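Local coordinates for maltose-binding protein MalE1 (PDB 6DTU) that binds maltotetraose and probably delivers malto-oligosaccharides to a membrane transporter, as related periplasmic binding proteins do, at residues Ser151-Tyr156 and Leu350-Lys355; Lys194-Leu199 and Asp346-Val351; Leu74-Pro79 and Leu277-Leu282; Thr90-Phe95 and Gly103-Met108. All blocks are in the same frame, centred on the assembly; numbering follows the deposited sequence. Where two conformers were deposited one is given.

Interaction 1 (Ser151-Tyr156 and Leu350-Lys355); sequences SAAEFY and LVVNGK. With GLC (alpha-D-glucopyranose), chain C; GLC (alpha-D-glucopyranose), chain B.
Val352 meets the turn Ser151-Glu154 with both of its methyl groups, one to each of two successive alanines. Val352 CG2 lies 4.0 Å from Ala153 CB, while Val352 CG1 is 3.7 Å from Ala152 O, a carbonyl oxygen buried here with no partner in the model, and also reaches the Ala152 methyl. The fork opens this way because CG1 stands anti to the carbonyl carbon (chi1 -60°), which leaves CG2 between N and C. Val352 is the last helical residue here: Gly354, with positive phi, is the C' residue of a Schellman motif closed by Lys355 N to Leu350 O at 2.8 Å.

On the other side of the turn the chain addresses sugar. Glu154, at the N-cap position of helix 155-164, has an extended side chain whose two oxygens serve different partners. Its OE1 takes Ser151 OG on the anti lone pair at 2.6 Å, and OE2 accepts from O6 of the chain C glucose at 2.8 Å. The serine thereby helps to hold the rotation of the carboxylate that receives the sugar. Tyr156, its ring swung anti to the backbone N (chi1 179°), lays one face under the same glucose, with C4 3.8 Å above the plane and over the ring centre. The chain B glucose approaches CD1 of Tyr156 obliquely. Aromatic stacking on a pyranose, joined to a carboxylate that grips a hydroxyl, is characteristic of sugar-binding pockets, and here belongs to the glycan pocket of a maltose-binding protein.

Interaction 2 (Lys194-Leu199 and Asp346-Val351); sequences KLLKRL and DALNLV
Val351 O is held by two donors: Gly354 N, at 3.0 Å from Val351 O within the Schellman turn, and Lys197 NZ, whose hydrogen bond to Val351 O is weak at 3.1 Å. The lysine bond is the hydrogen bond between Lys194-Leu199 and Asp346-Val351, where helix 187-201 packs on helix 341-352 in a periplasmic binding protein fold. The lysine chain runs extended from CG, which stands anti to the backbone N (chi1 -173°), and bends at its last torsion (chi4 85°) to bring the ammonium to the carbonyl. Val351 O lies close to the end of its helix, where carbonyls gather partial negative charge, which would probably favour a cationic partner.

The aliphatic root of the same lysine also packs: Lys197 CB is 4.1 Å from Val351 CG1, where the two backbones come nearest, with Lys197 CA and Val351 CA 6.8 Å apart. The flank of Val351 is covered further by Val358 and Ala361 of helix 358-374. One residue earlier, Leu196 crosses Leu348 obliquely, and Ile158 of helix 155-164 touches both. Burial of three of the four touching residues, against a partly exposed Lys197, places the polar link at the margin of an apolar seam. Between the leucines the nearest approach is branch to branch, Leu196 CD2 to Leu348 CD2 at 3.9 Å.

Interaction 3 (Leu74-Pro79 and Leu277-Leu282); sequences LIEPIP and LAIEFL
The backbone of Leu74-Pro79 is extended from Ile75 onward and passes one flank of helix 275-286. In this periplasmic binding protein fold the contact joins a connecting loop to a helix packed on the mixed sheet that contains strands 58-62, 100-109 and 260-268. The loop is tied to that sheet by backbone hydrogen bonds of Glu76 with Val268 and Ile78 with Leu101.

Ile279 makes the closest approaches from the helix. Its CG1 branch stands anti to the carbonyl carbon (chi1 -69°) and continues extended, carrying CD1 out to the loop. Glu76 meets it with methylene rather than carboxylate: Glu76 CG is 4.0 Å from Ile279 CD1, and the two side chains cross at about a right angle. A bend at chi2 (71°) turns the acid away from that line, and OE1 forms a salt bridge with Lys275, earlier on the same helix. The glutamate therefore gives its aliphatic part to Ile279 and its charge to Lys275. The contact lies near the surface, with Pro79 exposed and Ile279 partly so. The isoleucine methyl also meets Pro77 and Pro79, with Ile279 CD1 at 3.9 Å from Pro77 O and 4.2 Å from Pro79 CD.

Interaction 4 (Thr90-Phe95 and Gly103-Met108); sequences TALNAF and GIPYAM
Pro105 is the bump of this contact, and the hollow that receives it is built from Ala91 and Leu92 of helix 89-94 and Phe95 just after it. Their touches on the pyrrolidine ring overlap. Ala91 CB meets two of its atoms, Pro105 CG at 3.8 Å and Pro105 CB at 3.9 Å. Leu92 CD2 lies 3.8 Å from Pro105 CD and also reaches CG, the leucine arriving obliquely after its CG leaves anti to the carbonyl carbon (chi1 -64°). Phe95 CD2 lies obliquely 4.0 Å from Pro105 CB, and there the two side chains slide past one another in opposite directions.

A second fit lies beside it. Phe95 CD1 comes obliquely against Gly103, 3.9 Å from Gly103 CA, and the bare backbone of this glycine forms the hollow in which CD1 lies. Here the backbones are closest, with Phe95 CA and Gly103 CA 5.4 Å apart, against 6.1 Å between Ala91 CA and Pro105 CA. Gly103 N and O are buried with no partner in the model. Ala91 O lies in the ring plane at the Phe95 edge.

Strands 96-97 and 100-109 pair as an antiparallel hairpin directly after the helix. Strand 260-268 flanks strand 100-109, sends Val263 against both Phe95 and Pro105, and sets Gln264 opposite Tyr106 and Ala107 in a classic beta bulge. Ile104, pointing away, packs on Leu282 of helix 275-286 and Met292 of helix 289-298.

How the interactions relate
The four contacts form two groups on opposite sides of the chain's centre. Interactions 1 and 2 have centres 4 Å apart, share Leu350 and Val351 on helix 341-352, and touch where Leu196 packs beside Val352. Interactions 3 and 4, with centres 14 Å apart, meet where Ile78 packs on Gly103 and Ile104, and interaction 4 is nested within the chain loop that interaction 3 closes. Along the chain, interaction 4 closes before interactions 1 and 2 open. Interactions 1 and 3 are 38 Å apart between centres, and their segments alternate along the sequence. This interleaving is consistent with the two-lobed binding-protein fold, in which the chain passes repeatedly between lobes and the glycan lies between them.

Interaction 1 (Ser151-Tyr156 and Leu350-Lys355)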
loop_
_atom_site.group_PDB
_atom_site.type_symbol
_atom_site.label_atom_id
_atom_site.label_comp_id
_atom_site.label_asym_id
_atom_site.label_seq_id
_atom_site.Cartn_x
_atom_site.Cartn_y
_atom_site.Cartn_z
ATOM N N SER A 151 0.403 0.527 -12.654
ATOM C CA SER A 151 0.573 1.978 -12.647
ATOM C C SER A 151 2.023 2.275 -13.025
ATOM O O SER A 151 2.917 2.312 -12.179
ATOM C CB SER A 151 0.178 2.533 -11.286
ATOM O OG SER A 151 0.035 3.942 -11.378
ATOM N N ALA A 152 2.249 2.520 -14.330
ATOM C CA ALA A 152 3.591 2.468 -14.911
ATOM C C ALA A 152 4.530 3.544 -14.380
ATOM O O ALA A 152 5.757 3.346 -14.360
ATOM C CB ALA A 152 3.473 2.582 -16.428
ATOM N N ALA A 153 3.996 4.684 -13.957
ATOM C CA ALA A 153 4.817 5.827 -13.574
ATOM C C ALA A 153 4.799 6.081 -12.079
ATOM O O ALA A 153 5.282 7.124 -11.624
ATOM C CB ALA A 153 4.352 7.074 -14.326
ATOM N N GLU A 154 4.275 5.142 -11.313
ATOM C CA GLU A 154 4.080 5.302 -9.880
ATOM C C GLU A 154 5.094 4.420 -9.161
ATOM O O GLU A 154 5.035 3.189 -9.262
ATOM C CB GLU A 154 2.643 4.915 -9.526
ATOM C CG GLU A 154 2.138 5.508 -8.248
ATOM C CD GLU A 154 0.645 5.272 -8.033
ATOM O OE1 GLU A 154 -0.090 4.939 -9.003
ATOM O OE2 GLU A 154 0.205 5.436 -6.873
ATOM N N PHE A 155 6.003 5.053 -8.419
ATOM C CA PHE A 155 7.125 4.339 -7.803
ATOM C C PHE A 155 6.676 3.147 -6.963
ATOM O O PHE A 155 7.321 2.088 -6.975
ATOM C CB PHE A 155 7.920 5.329 -6.950
ATOM C CG PHE A 155 8.943 4.691 -6.036
ATOM C CD1 PHE A 155 9.896 3.816 -6.526
ATOM C CD2 PHE A 155 8.996 5.038 -4.696
ATOM C CE1 PHE A 155 10.835 3.251 -5.693
ATOM C CE2 PHE A 155 9.943 4.484 -3.846
ATOM C CZ PHE A 155 10.871 3.591 -4.347
ATOM N N TYR A 156 5.593 3.301 -6.198
ATOM C CA TYR A 156 5.146 2.213 -5.338
ATOM C C TYR A 156 4.940 0.911 -6.126
ATOM O O TYR A 156 5.286 -0.181 -5.647
ATOM C CB TYR A 156 3.881 2.638 -4.598
ATOM C CG TYR A 156 3.316 1.564 -3.691
ATOM C CD1 TYR A 156 3.709 1.448 -2.350
ATOM C CD2 TYR A 156 2.392 0.641 -4.180
ATOM C CE1 TYR A 156 3.191 0.436 -1.524
ATOM C CE2 TYR A 156 1.866 -0.358 -3.347
ATOM C CZ TYR A 156 2.283 -0.446 -2.034
ATOM O OH TYR A 156 1.770 -1.429 -1.247
ATOM N N LEU A 350 8.973 10.629 -16.484
ATOM C CA LEU A 350 9.891 10.968 -17.568
ATOM C C LEU A 350 10.309 9.738 -18.350
ATOM O O LEU A 350 10.375 9.770 -19.583
ATOM C CB LEU A 350 11.129 11.645 -16.997
ATOM C CG LEU A 350 10.893 12.993 -16.323
ATOM C CD1 LEU A 350 12.202 13.518 -15.766
ATOM C CD2 LEU A 350 10.315 13.940 -17.367
ATOM N N VAL A 351 10.580 8.633 -17.653
ATOM C CA VAL A 351 11.051 7.428 -18.326
ATOM C C VAL A 351 9.966 6.855 -19.230
ATOM O O VAL A 351 10.209 6.550 -20.403
ATOM C CB VAL A 351 11.541 6.392 -17.300
ATOM C CG1 VAL A 351 11.816 5.066 -18.000
ATOM C CG2 VAL A 351 12.799 6.887 -16.583
ATOM N N VAL A 352 8.755 6.671 -18.695
ATOM C CA VAL A 352 7.728 6.033 -19.509
ATOM C C VAL A 352 7.278 6.907 -20.659
ATOM O O VAL A 352 6.692 6.400 -21.624
ATOM C CB VAL A 352 6.520 5.490 -18.716
ATOM C CG1 VAL A 352 6.953 4.445 -17.714
ATOM C CG2 VAL A 352 5.779 6.625 -18.053
ATOM N N ASN A 353 7.526 8.209 -20.583
ATOM C CA ASN A 353 7.191 9.114 -21.673
ATOM C C ASN A 353 8.380 9.415 -22.582
ATOM O O ASN A 353 8.278 10.290 -23.444
ATOM C CB ASN A 353 6.544 10.391 -21.133
ATOM C CG ASN A 353 5.131 10.146 -20.593
ATOM O OD1 ASN A 353 4.889 10.206 -19.377
ATOM N ND2 ASN A 353 4.192 9.869 -21.503
ATOM N N GLY A 354 9.486 8.695 -22.422
ATOM C CA GLY A 354 10.627 8.862 -23.309
ATOM C C GLY A 354 11.241 10.245 -23.248
ATOM O O GLY A 354 11.745 10.749 -24.263
ATOM N N LYS A 355 11.273 10.847 -22.059
ATOM C CA LYS A 355 11.747 12.211 -21.901
ATOM C C LYS A 355 13.160 12.290 -21.364
ATOM O O LYS A 355 13.751 13.375 -21.389
ATOM C CB LYS A 355 10.856 12.994 -20.933
ATOM C CG LYS A 355 9.401 12.946 -21.275
ATOM C CD LYS A 355 9.014 14.143 -22.102
ATOM C CE LYS A 355 7.688 13.900 -22.787
ATOM N NZ LYS A 355 7.642 14.498 -24.155
HETATM C C1 GLC C . -2.141 1.286 -1.822
HETATM C C2 GLC C . -1.214 1.025 -0.692
HETATM C C3 GLC C . -0.568 2.255 -0.242
HETATM C C4 GLC C . 0.193 2.922 -1.370
HETATM C C5 GLC C . -0.721 3.184 -2.605
HETATM C C6 GLC C . 0.016 3.574 -3.770
HETATM O O2 GLC C . -2.023 0.532 0.416
HETATM O O3 GLC C . 0.433 1.961 0.802
HETATM O O4 GLC C . 0.672 4.243 -0.936
HETATM O O5 GLC C . -1.378 1.850 -2.939
HETATM O O6 GLC C . -0.895 4.087 -4.729
HETATM C C1 GLC B . 2.041 4.374 -0.715
HETATM C C2 GLC B . 2.258 5.132 0.534
HETATM C C3 GLC B . 1.707 6.522 0.443
HETATM C C4 GLC B . 2.321 7.289 -0.661
HETATM C C5 GLC B . 2.115 6.559 -2.012
HETATM C C6 GLC B . 2.820 7.174 -3.061
HETATM O O2 GLC B . 1.584 4.439 1.621
HETATM O O3 GLC B . 1.940 7.221 1.706
HETATM O O4 GLC B . 1.659 8.583 -0.723
HETATM O O5 GLC B . 2.645 5.099 -1.853
HETATM O O6 GLC B . 2.531 6.476 -4.253
#

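Interaction 2 (Lys194-Leu199 and Asp346-Val351)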
loop_
_atom_site.group_PDB
_atom_site.type_symbol
_atom_site.label_atom_id
_atom_site.label_comp_id
_atom_site.label_asym_id
_atom_site.label_seq_id
_atom_site.Cartn_x
_atom_site.Cartn_y
_atom_site.Cartn_z
ATOM N N LYS A 194 14.975 -0.055 -16.105
ATOM C CA LYS A 194 15.142 -0.465 -17.496
ATOM C C LYS A 194 14.189 -1.588 -17.868
ATOM O O LYS A 194 13.786 -1.682 -19.032
ATOM C CB LYS A 194 16.594 -0.835 -17.790
ATOM C CG LYS A 194 17.494 0.382 -17.919
ATOM C CD LYS A 194 18.872 -0.037 -18.395
ATOM C CE LYS A 194 19.778 1.173 -18.595
ATOM N NZ LYS A 194 19.136 2.255 -19.393
ATOM N N LEU A 195 13.821 -2.447 -16.904
ATOM C CA LEU A 195 12.759 -3.417 -17.156
ATOM C C LEU A 195 11.419 -2.714 -17.386
ATOM O O LEU A 195 10.696 -3.054 -18.329
ATOM C CB LEU A 195 12.686 -4.429 -16.012
ATOM C CG LEU A 195 11.566 -5.477 -16.082
ATOM C CD1 LEU A 195 11.757 -6.363 -17.299
ATOM C CD2 LEU A 195 11.479 -6.308 -14.801
ATOM N N LEU A 196 11.091 -1.700 -16.572
ATOM C CA LEU A 196 9.883 -0.920 -16.831
ATOM C C LEU A 196 9.919 -0.325 -18.229
ATOM O O LEU A 196 8.930 -0.397 -18.970
ATOM C CB LEU A 196 9.739 0.195 -15.788
ATOM C CG LEU A 196 8.691 1.277 -16.085
ATOM C CD1 LEU A 196 7.312 0.633 -16.142
ATOM C CD2 LEU A 196 8.763 2.369 -15.042
ATOM N N LYS A 197 11.066 0.229 -18.625
ATOM C CA LYS A 197 11.143 0.833 -19.950
ATOM C C LYS A 197 10.984 -0.212 -21.048
ATOM O O LYS A 197 10.336 0.050 -22.069
ATOM C CB LYS A 197 12.438 1.631 -20.120
ATOM C CG LYS A 197 12.458 2.400 -21.430
ATOM C CD LYS A 197 13.568 3.423 -21.520
ATOM C CE LYS A 197 13.316 4.321 -22.718
ATOM N NZ LYS A 197 12.395 5.444 -22.355
ATOM N N ARG A 198 11.519 -1.417 -20.832
ATOM C CA ARG A 198 11.314 -2.504 -21.783
ATOM C C ARG A 198 9.829 -2.809 -21.959
ATOM O O ARG A 198 9.346 -2.963 -23.082
ATOM C CB ARG A 198 12.071 -3.750 -21.317
ATOM C CG ARG A 198 11.942 -4.931 -22.278
ATOM C CD ARG A 198 12.497 -6.220 -21.683
ATOM N NE ARG A 198 12.069 -7.394 -22.439
ATOM C CZ ARG A 198 12.185 -8.643 -21.994
ATOM N NH1 ARG A 198 12.698 -8.871 -20.793
ATOM N NH2 ARG A 198 11.770 -9.666 -22.735
ATOM N N LEU A 199 9.078 -2.859 -20.856
ATOM C CA LEU A 199 7.644 -3.114 -20.944
ATOM C C LEU A 199 6.929 -2.049 -21.775
ATOM O O LEU A 199 6.024 -2.363 -22.563
ATOM C CB LEU A 199 7.042 -3.169 -19.540
ATOM C CG LEU A 199 7.543 -4.220 -18.553
ATOM C CD1 LEU A 199 6.704 -4.145 -17.288
ATOM C CD2 LEU A 199 7.498 -5.619 -19.166
ATOM N N ASP A 346 7.942 11.393 -10.350
ATOM C CA ASP A 346 8.323 12.291 -11.431
ATOM C C ASP A 346 9.353 11.642 -12.347
ATOM O O ASP A 346 9.247 11.738 -13.581
ATOM C CB ASP A 346 8.809 13.612 -10.839
ATOM C CG ASP A 346 7.649 14.473 -10.299
ATOM O OD1 ASP A 346 6.466 14.090 -10.435
ATOM O OD2 ASP A 346 7.929 15.555 -9.745
ATOM N N ALA A 347 10.338 10.945 -11.772
ATOM C CA ALA A 347 11.361 10.305 -12.595
ATOM C C ALA A 347 10.756 9.224 -13.472
ATOM O O ALA A 347 11.102 9.107 -14.647
ATOM C CB ALA A 347 12.472 9.711 -11.730
ATOM N N LEU A 348 9.861 8.406 -12.906
ATOM C CA LEU A 348 9.251 7.350 -13.707
ATOM C C LEU A 348 8.347 7.920 -14.785
ATOM O O LEU A 348 8.270 7.343 -15.876
ATOM C CB LEU A 348 8.476 6.370 -12.824
ATOM C CG LEU A 348 9.428 5.634 -11.887
ATOM C CD1 LEU A 348 8.632 4.696 -11.011
ATOM C CD2 LEU A 348 10.514 4.896 -12.651
ATOM N N ASN A 349 7.686 9.057 -14.521
ATOM C CA ASN A 349 6.906 9.714 -15.569
ATOM C C ASN A 349 7.784 10.083 -16.755
ATOM O O ASN A 349 7.392 9.890 -17.915
ATOM C CB ASN A 349 6.196 10.951 -15.019
ATOM C CG ASN A 349 5.460 11.728 -16.103
ATOM O OD1 ASN A 349 6.076 12.478 -16.862
ATOM N ND2 ASN A 349 4.155 11.588 -16.152
ATOM N N LEU A 350 8.973 10.629 -16.484
ATOM C CA LEU A 350 9.891 10.968 -17.568
ATOM C C LEU A 350 10.309 9.738 -18.350
ATOM O O LEU A 350 10.375 9.770 -19.583
ATOM C CB LEU A 350 11.129 11.645 -16.997
ATOM C CG LEU A 350 10.893 12.993 -16.323
ATOM C CD1 LEU A 350 12.202 13.518 -15.766
ATOM C CD2 LEU A 350 10.315 13.940 -17.367
ATOM N N VAL A 351 10.580 8.633 -17.653
ATOM C CA VAL A 351 11.051 7.428 -18.326
ATOM C C VAL A 351 9.966 6.855 -19.230
ATOM O O VAL A 351 10.209 6.550 -20.403
ATOM C CB VAL A 351 11.541 6.392 -17.300
ATOM C CG1 VAL A 351 11.816 5.066 -18.000
ATOM C CG2 VAL A 351 12.799 6.887 -16.583
#

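Interaction 3 (Leu74-Pro79 and Leu277-Leu282)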
loop_
_atom_site.group_PDB
_atom_site.type_symbol
_atom_site.label_atom_id
_atom_site.label_comp_id
_atom_site.label_asym_id
_atom_site.label_seq_id
_atom_site.Cartn_x
_atom_site.Cartn_y
_atom_site.Cartn_z
ATOM N N LEU A 74 1.396 15.433 15.334
ATOM C CA LEU A 74 0.027 15.414 14.843
ATOM C C LEU A 74 -0.755 14.143 15.161
ATOM O O LEU A 74 -1.980 14.177 15.086
ATOM C CB LEU A 74 -0.012 15.633 13.330
ATOM C CG LEU A 74 0.466 16.997 12.847
ATOM C CD1 LEU A 74 0.285 17.051 11.360
ATOM C CD2 LEU A 74 -0.339 18.106 13.512
ATOM N N ILE A 75 -0.100 13.031 15.477
ATOM C CA ILE A 75 -0.792 11.804 15.871
ATOM C C ILE A 75 -0.368 11.468 17.290
ATOM O O ILE A 75 0.756 11.762 17.709
ATOM C CB ILE A 75 -0.614 10.604 14.898
ATOM C CG1 ILE A 75 0.871 10.360 14.602
ATOM C CG2 ILE A 75 -1.447 10.809 13.633
ATOM C CD1 ILE A 75 1.137 9.108 13.794
ATOM N N GLU A 76 -1.307 10.881 18.048
ATOM C CA GLU A 76 -1.214 10.710 19.488
ATOM C C GLU A 76 -0.619 9.351 19.839
ATOM O O GLU A 76 -1.014 8.330 19.267
ATOM C CB GLU A 76 -2.612 10.813 20.082
ATOM C CG GLU A 76 -2.701 10.710 21.584
ATOM C CD GLU A 76 -2.147 11.932 22.318
ATOM O OE1 GLU A 76 -1.850 12.947 21.661
ATOM O OE2 GLU A 76 -2.050 11.879 23.575
ATOM N N PRO A 77 0.314 9.270 20.793
ATOM C CA PRO A 77 0.782 7.951 21.227
ATOM C C PRO A 77 -0.368 7.145 21.821
ATOM O O PRO A 77 -1.268 7.693 22.472
ATOM C CB PRO A 77 1.827 8.279 22.300
ATOM C CG PRO A 77 2.231 9.700 22.024
ATOM C CD PRO A 77 0.975 10.363 21.520
ATOM N N ILE A 78 -0.335 5.837 21.593
ATOM C CA ILE A 78 -1.367 4.930 22.087
ATOM C C ILE A 78 -0.813 4.203 23.301
ATOM O O ILE A 78 0.140 3.415 23.162
ATOM C CB ILE A 78 -1.828 3.951 21.001
ATOM C CG1 ILE A 78 -2.520 4.727 19.885
ATOM C CG2 ILE A 78 -2.777 2.911 21.599
ATOM C CD1 ILE A 78 -3.076 3.843 18.807
ATOM N N PRO A 79 -1.347 4.429 24.495
ATOM C CA PRO A 79 -0.841 3.737 25.677
ATOM C C PRO A 79 -1.196 2.266 25.610
ATOM O O PRO A 79 -2.072 1.835 24.853
ATOM C CB PRO A 79 -1.555 4.431 26.839
ATOM C CG PRO A 79 -1.960 5.772 26.272
ATOM C CD PRO A 79 -2.288 5.509 24.843
ATOM N N LEU A 277 -11.389 9.612 23.797
ATOM C CA LEU A 277 -12.493 8.763 23.358
ATOM C C LEU A 277 -12.131 7.988 22.094
ATOM O O LEU A 277 -12.537 6.822 21.946
ATOM C CB LEU A 277 -13.753 9.607 23.156
ATOM C CG LEU A 277 -15.019 8.876 22.718
ATOM C CD1 LEU A 277 -15.448 7.791 23.710
ATOM C CD2 LEU A 277 -16.143 9.893 22.488
ATOM N N ALA A 278 -11.353 8.608 21.189
ATOM C CA ALA A 278 -10.899 7.931 19.976
ATOM C C ALA A 278 -10.028 6.734 20.319
ATOM O O ALA A 278 -10.201 5.649 19.751
ATOM C CB ALA A 278 -10.131 8.907 19.074
ATOM N N ILE A 279 -9.098 6.912 21.258
ATOM C CA ILE A 279 -8.278 5.790 21.695
ATOM C C ILE A 279 -9.154 4.681 22.276
ATOM O O ILE A 279 -8.956 3.494 21.977
ATOM C CB ILE A 279 -7.187 6.268 22.680
ATOM C CG1 ILE A 279 -6.165 7.124 21.942
ATOM C CG2 ILE A 279 -6.473 5.064 23.286
ATOM C CD1 ILE A 279 -5.188 7.857 22.915
ATOM N N GLU A 280 -10.147 5.044 23.100
ATOM C CA GLU A 280 -11.039 4.046 23.689
ATOM C C GLU A 280 -11.783 3.259 22.619
ATOM O O GLU A 280 -11.926 2.037 22.712
ATOM C CB GLU A 280 -12.043 4.718 24.628
ATOM C CG GLU A 280 -13.127 3.757 25.198
ATOM C CD GLU A 280 -12.611 2.797 26.278
ATOM O OE1 GLU A 280 -11.458 2.949 26.751
ATOM O OE2 GLU A 280 -13.373 1.879 26.665
ATOM N N PHE A 281 -12.327 3.958 21.635
ATOM C CA PHE A 281 -12.976 3.312 20.501
ATOM C C PHE A 281 -12.043 2.317 19.804
ATOM O O PHE A 281 -12.444 1.191 19.480
ATOM C CB PHE A 281 -13.445 4.420 19.572
ATOM C CG PHE A 281 -14.002 3.958 18.287
ATOM C CD1 PHE A 281 -15.289 3.498 18.202
ATOM C CD2 PHE A 281 -13.246 4.023 17.144
ATOM C CE1 PHE A 281 -15.815 3.105 16.988
ATOM C CE2 PHE A 281 -13.752 3.611 15.934
ATOM C CZ PHE A 281 -15.029 3.160 15.852
ATOM N N LEU A 282 -10.783 2.702 19.603
ATOM C CA LEU A 282 -9.857 1.820 18.899
ATOM C C LEU A 282 -9.485 0.613 19.746
ATOM O O LEU A 282 -9.472 -0.515 19.242
ATOM C CB LEU A 282 -8.600 2.585 18.490
ATOM C CG LEU A 282 -8.864 3.674 17.446
ATOM C CD1 LEU A 282 -7.518 4.304 17.128
ATOM C CD2 LEU A 282 -9.509 3.121 16.189
#

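Interaction 4 (Thr90-Phe95 and Gly103-Met108)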
loop_
_atom_site.group_PDB
_atom_site.type_symbol
_atom_site.label_atom_id
_atom_site.label_comp_id
_atom_site.label_asym_id
_atom_site.label_seq_id
_atom_site.Cartn_x
_atom_site.Cartn_y
_atom_site.Cartn_z
ATOM N N THR A 90 5.626 -7.215 14.658
ATOM C CA THR A 90 6.024 -6.567 13.406
ATOM C C THR A 90 5.014 -5.507 12.960
ATOM O O THR A 90 5.395 -4.423 12.500
ATOM C CB THR A 90 6.233 -7.620 12.320
ATOM O OG1 THR A 90 5.052 -8.428 12.193
ATOM C CG2 THR A 90 7.463 -8.468 12.632
ATOM N N ALA A 91 3.731 -5.783 13.129
ATOM C CA ALA A 91 2.730 -4.811 12.735
ATOM C C ALA A 91 2.731 -3.621 13.688
ATOM O O ALA A 91 2.696 -2.458 13.253
ATOM C CB ALA A 91 1.363 -5.504 12.709
ATOM N N LEU A 92 2.848 -3.888 14.992
ATOM C CA LEU A 92 2.870 -2.801 15.963
ATOM C C LEU A 92 4.120 -1.945 15.796
ATOM O O LEU A 92 4.052 -0.712 15.902
ATOM C CB LEU A 92 2.838 -3.377 17.375
ATOM C CG LEU A 92 1.593 -4.164 17.788
ATOM C CD1 LEU A 92 1.850 -4.840 19.106
ATOM C CD2 LEU A 92 0.418 -3.235 17.931
ATOM N N ASN A 93 5.272 -2.583 15.534
ATOM C CA ASN A 93 6.505 -1.838 15.346
ATOM C C ASN A 93 6.461 -1.000 14.079
ATOM O O ASN A 93 7.067 0.080 14.047
ATOM C CB ASN A 93 7.723 -2.765 15.361
ATOM C CG ASN A 93 7.997 -3.364 16.745
ATOM O OD1 ASN A 93 7.619 -2.797 17.778
ATOM N ND2 ASN A 93 8.660 -4.524 16.765
ATOM N N ALA A 94 5.742 -1.453 13.038
ATOM C CA ALA A 94 5.579 -0.627 11.840
ATOM C C ALA A 94 4.857 0.662 12.175
ATOM O O ALA A 94 5.113 1.696 11.548
ATOM C CB ALA A 94 4.830 -1.377 10.726
ATOM N N PHE A 95 3.992 0.625 13.186
ATOM C CA PHE A 95 3.263 1.804 13.635
ATOM C C PHE A 95 3.889 2.464 14.852
ATOM O O PHE A 95 3.240 3.290 15.508
ATOM C CB PHE A 95 1.799 1.455 13.878
ATOM C CG PHE A 95 0.983 1.610 12.645
ATOM C CD1 PHE A 95 0.481 2.853 12.308
ATOM C CD2 PHE A 95 0.730 0.527 11.818
ATOM C CE1 PHE A 95 -0.254 3.030 11.159
ATOM C CE2 PHE A 95 -0.005 0.684 10.632
ATOM C CZ PHE A 95 -0.501 1.952 10.308
ATOM N N GLY A 103 -0.319 3.712 16.319
ATOM C CA GLY A 103 -1.505 3.261 15.621
ATOM C C GLY A 103 -1.878 1.850 15.999
ATOM O O GLY A 103 -1.060 1.085 16.513
ATOM N N ILE A 104 -3.125 1.509 15.702
ATOM C CA ILE A 104 -3.593 0.131 15.820
ATOM C C ILE A 104 -3.622 -0.473 14.428
ATOM O O ILE A 104 -4.469 -0.083 13.589
ATOM C CB ILE A 104 -4.951 0.051 16.534
ATOM C CG1 ILE A 104 -4.850 0.620 17.960
ATOM C CG2 ILE A 104 -5.406 -1.408 16.638
ATOM C CD1 ILE A 104 -5.911 0.129 18.923
ATOM N N PRO A 105 -2.741 -1.419 14.108
ATOM C CA PRO A 105 -2.709 -2.022 12.770
ATOM C C PRO A 105 -3.818 -3.046 12.604
ATOM O O PRO A 105 -4.146 -3.807 13.521
ATOM C CB PRO A 105 -1.350 -2.728 12.748
ATOM C CG PRO A 105 -1.138 -3.104 14.203
ATOM C CD PRO A 105 -1.736 -2.006 15.013
ATOM N N TYR A 106 -4.409 -3.069 11.418
ATOM C CA TYR A 106 -5.402 -4.094 11.133
ATOM C C TYR A 106 -4.957 -5.103 10.083
ATOM O O TYR A 106 -5.524 -6.200 10.029
ATOM C CB TYR A 106 -6.768 -3.475 10.774
ATOM C CG TYR A 106 -6.939 -2.937 9.358
ATOM C CD1 TYR A 106 -7.344 -3.761 8.322
ATOM C CD2 TYR A 106 -6.783 -1.583 9.089
ATOM C CE1 TYR A 106 -7.510 -3.265 7.047
ATOM C CE2 TYR A 106 -6.956 -1.085 7.819
ATOM C CZ TYR A 106 -7.332 -1.933 6.813
ATOM O OH TYR A 106 -7.516 -1.424 5.541
ATOM N N ALA A 107 -3.961 -4.783 9.265
ATOM C CA ALA A 107 -3.539 -5.709 8.222
ATOM C C ALA A 107 -2.193 -5.282 7.670
ATOM O O ALA A 107 -1.821 -4.105 7.737
ATOM C CB ALA A 107 -4.537 -5.742 7.057
ATOM N N MET A 108 -1.471 -6.244 7.118
ATOM C CA MET A 108 -0.348 -5.949 6.238
ATOM C C MET A 108 -0.712 -6.329 4.806
ATOM O O MET A 108 -1.768 -6.913 4.538
ATOM C CB MET A 108 0.947 -6.635 6.694
ATOM C CG MET A 108 0.905 -8.127 6.562
ATOM S SD MET A 108 2.499 -8.916 6.916
ATOM C CE MET A 108 3.230 -8.975 5.277
#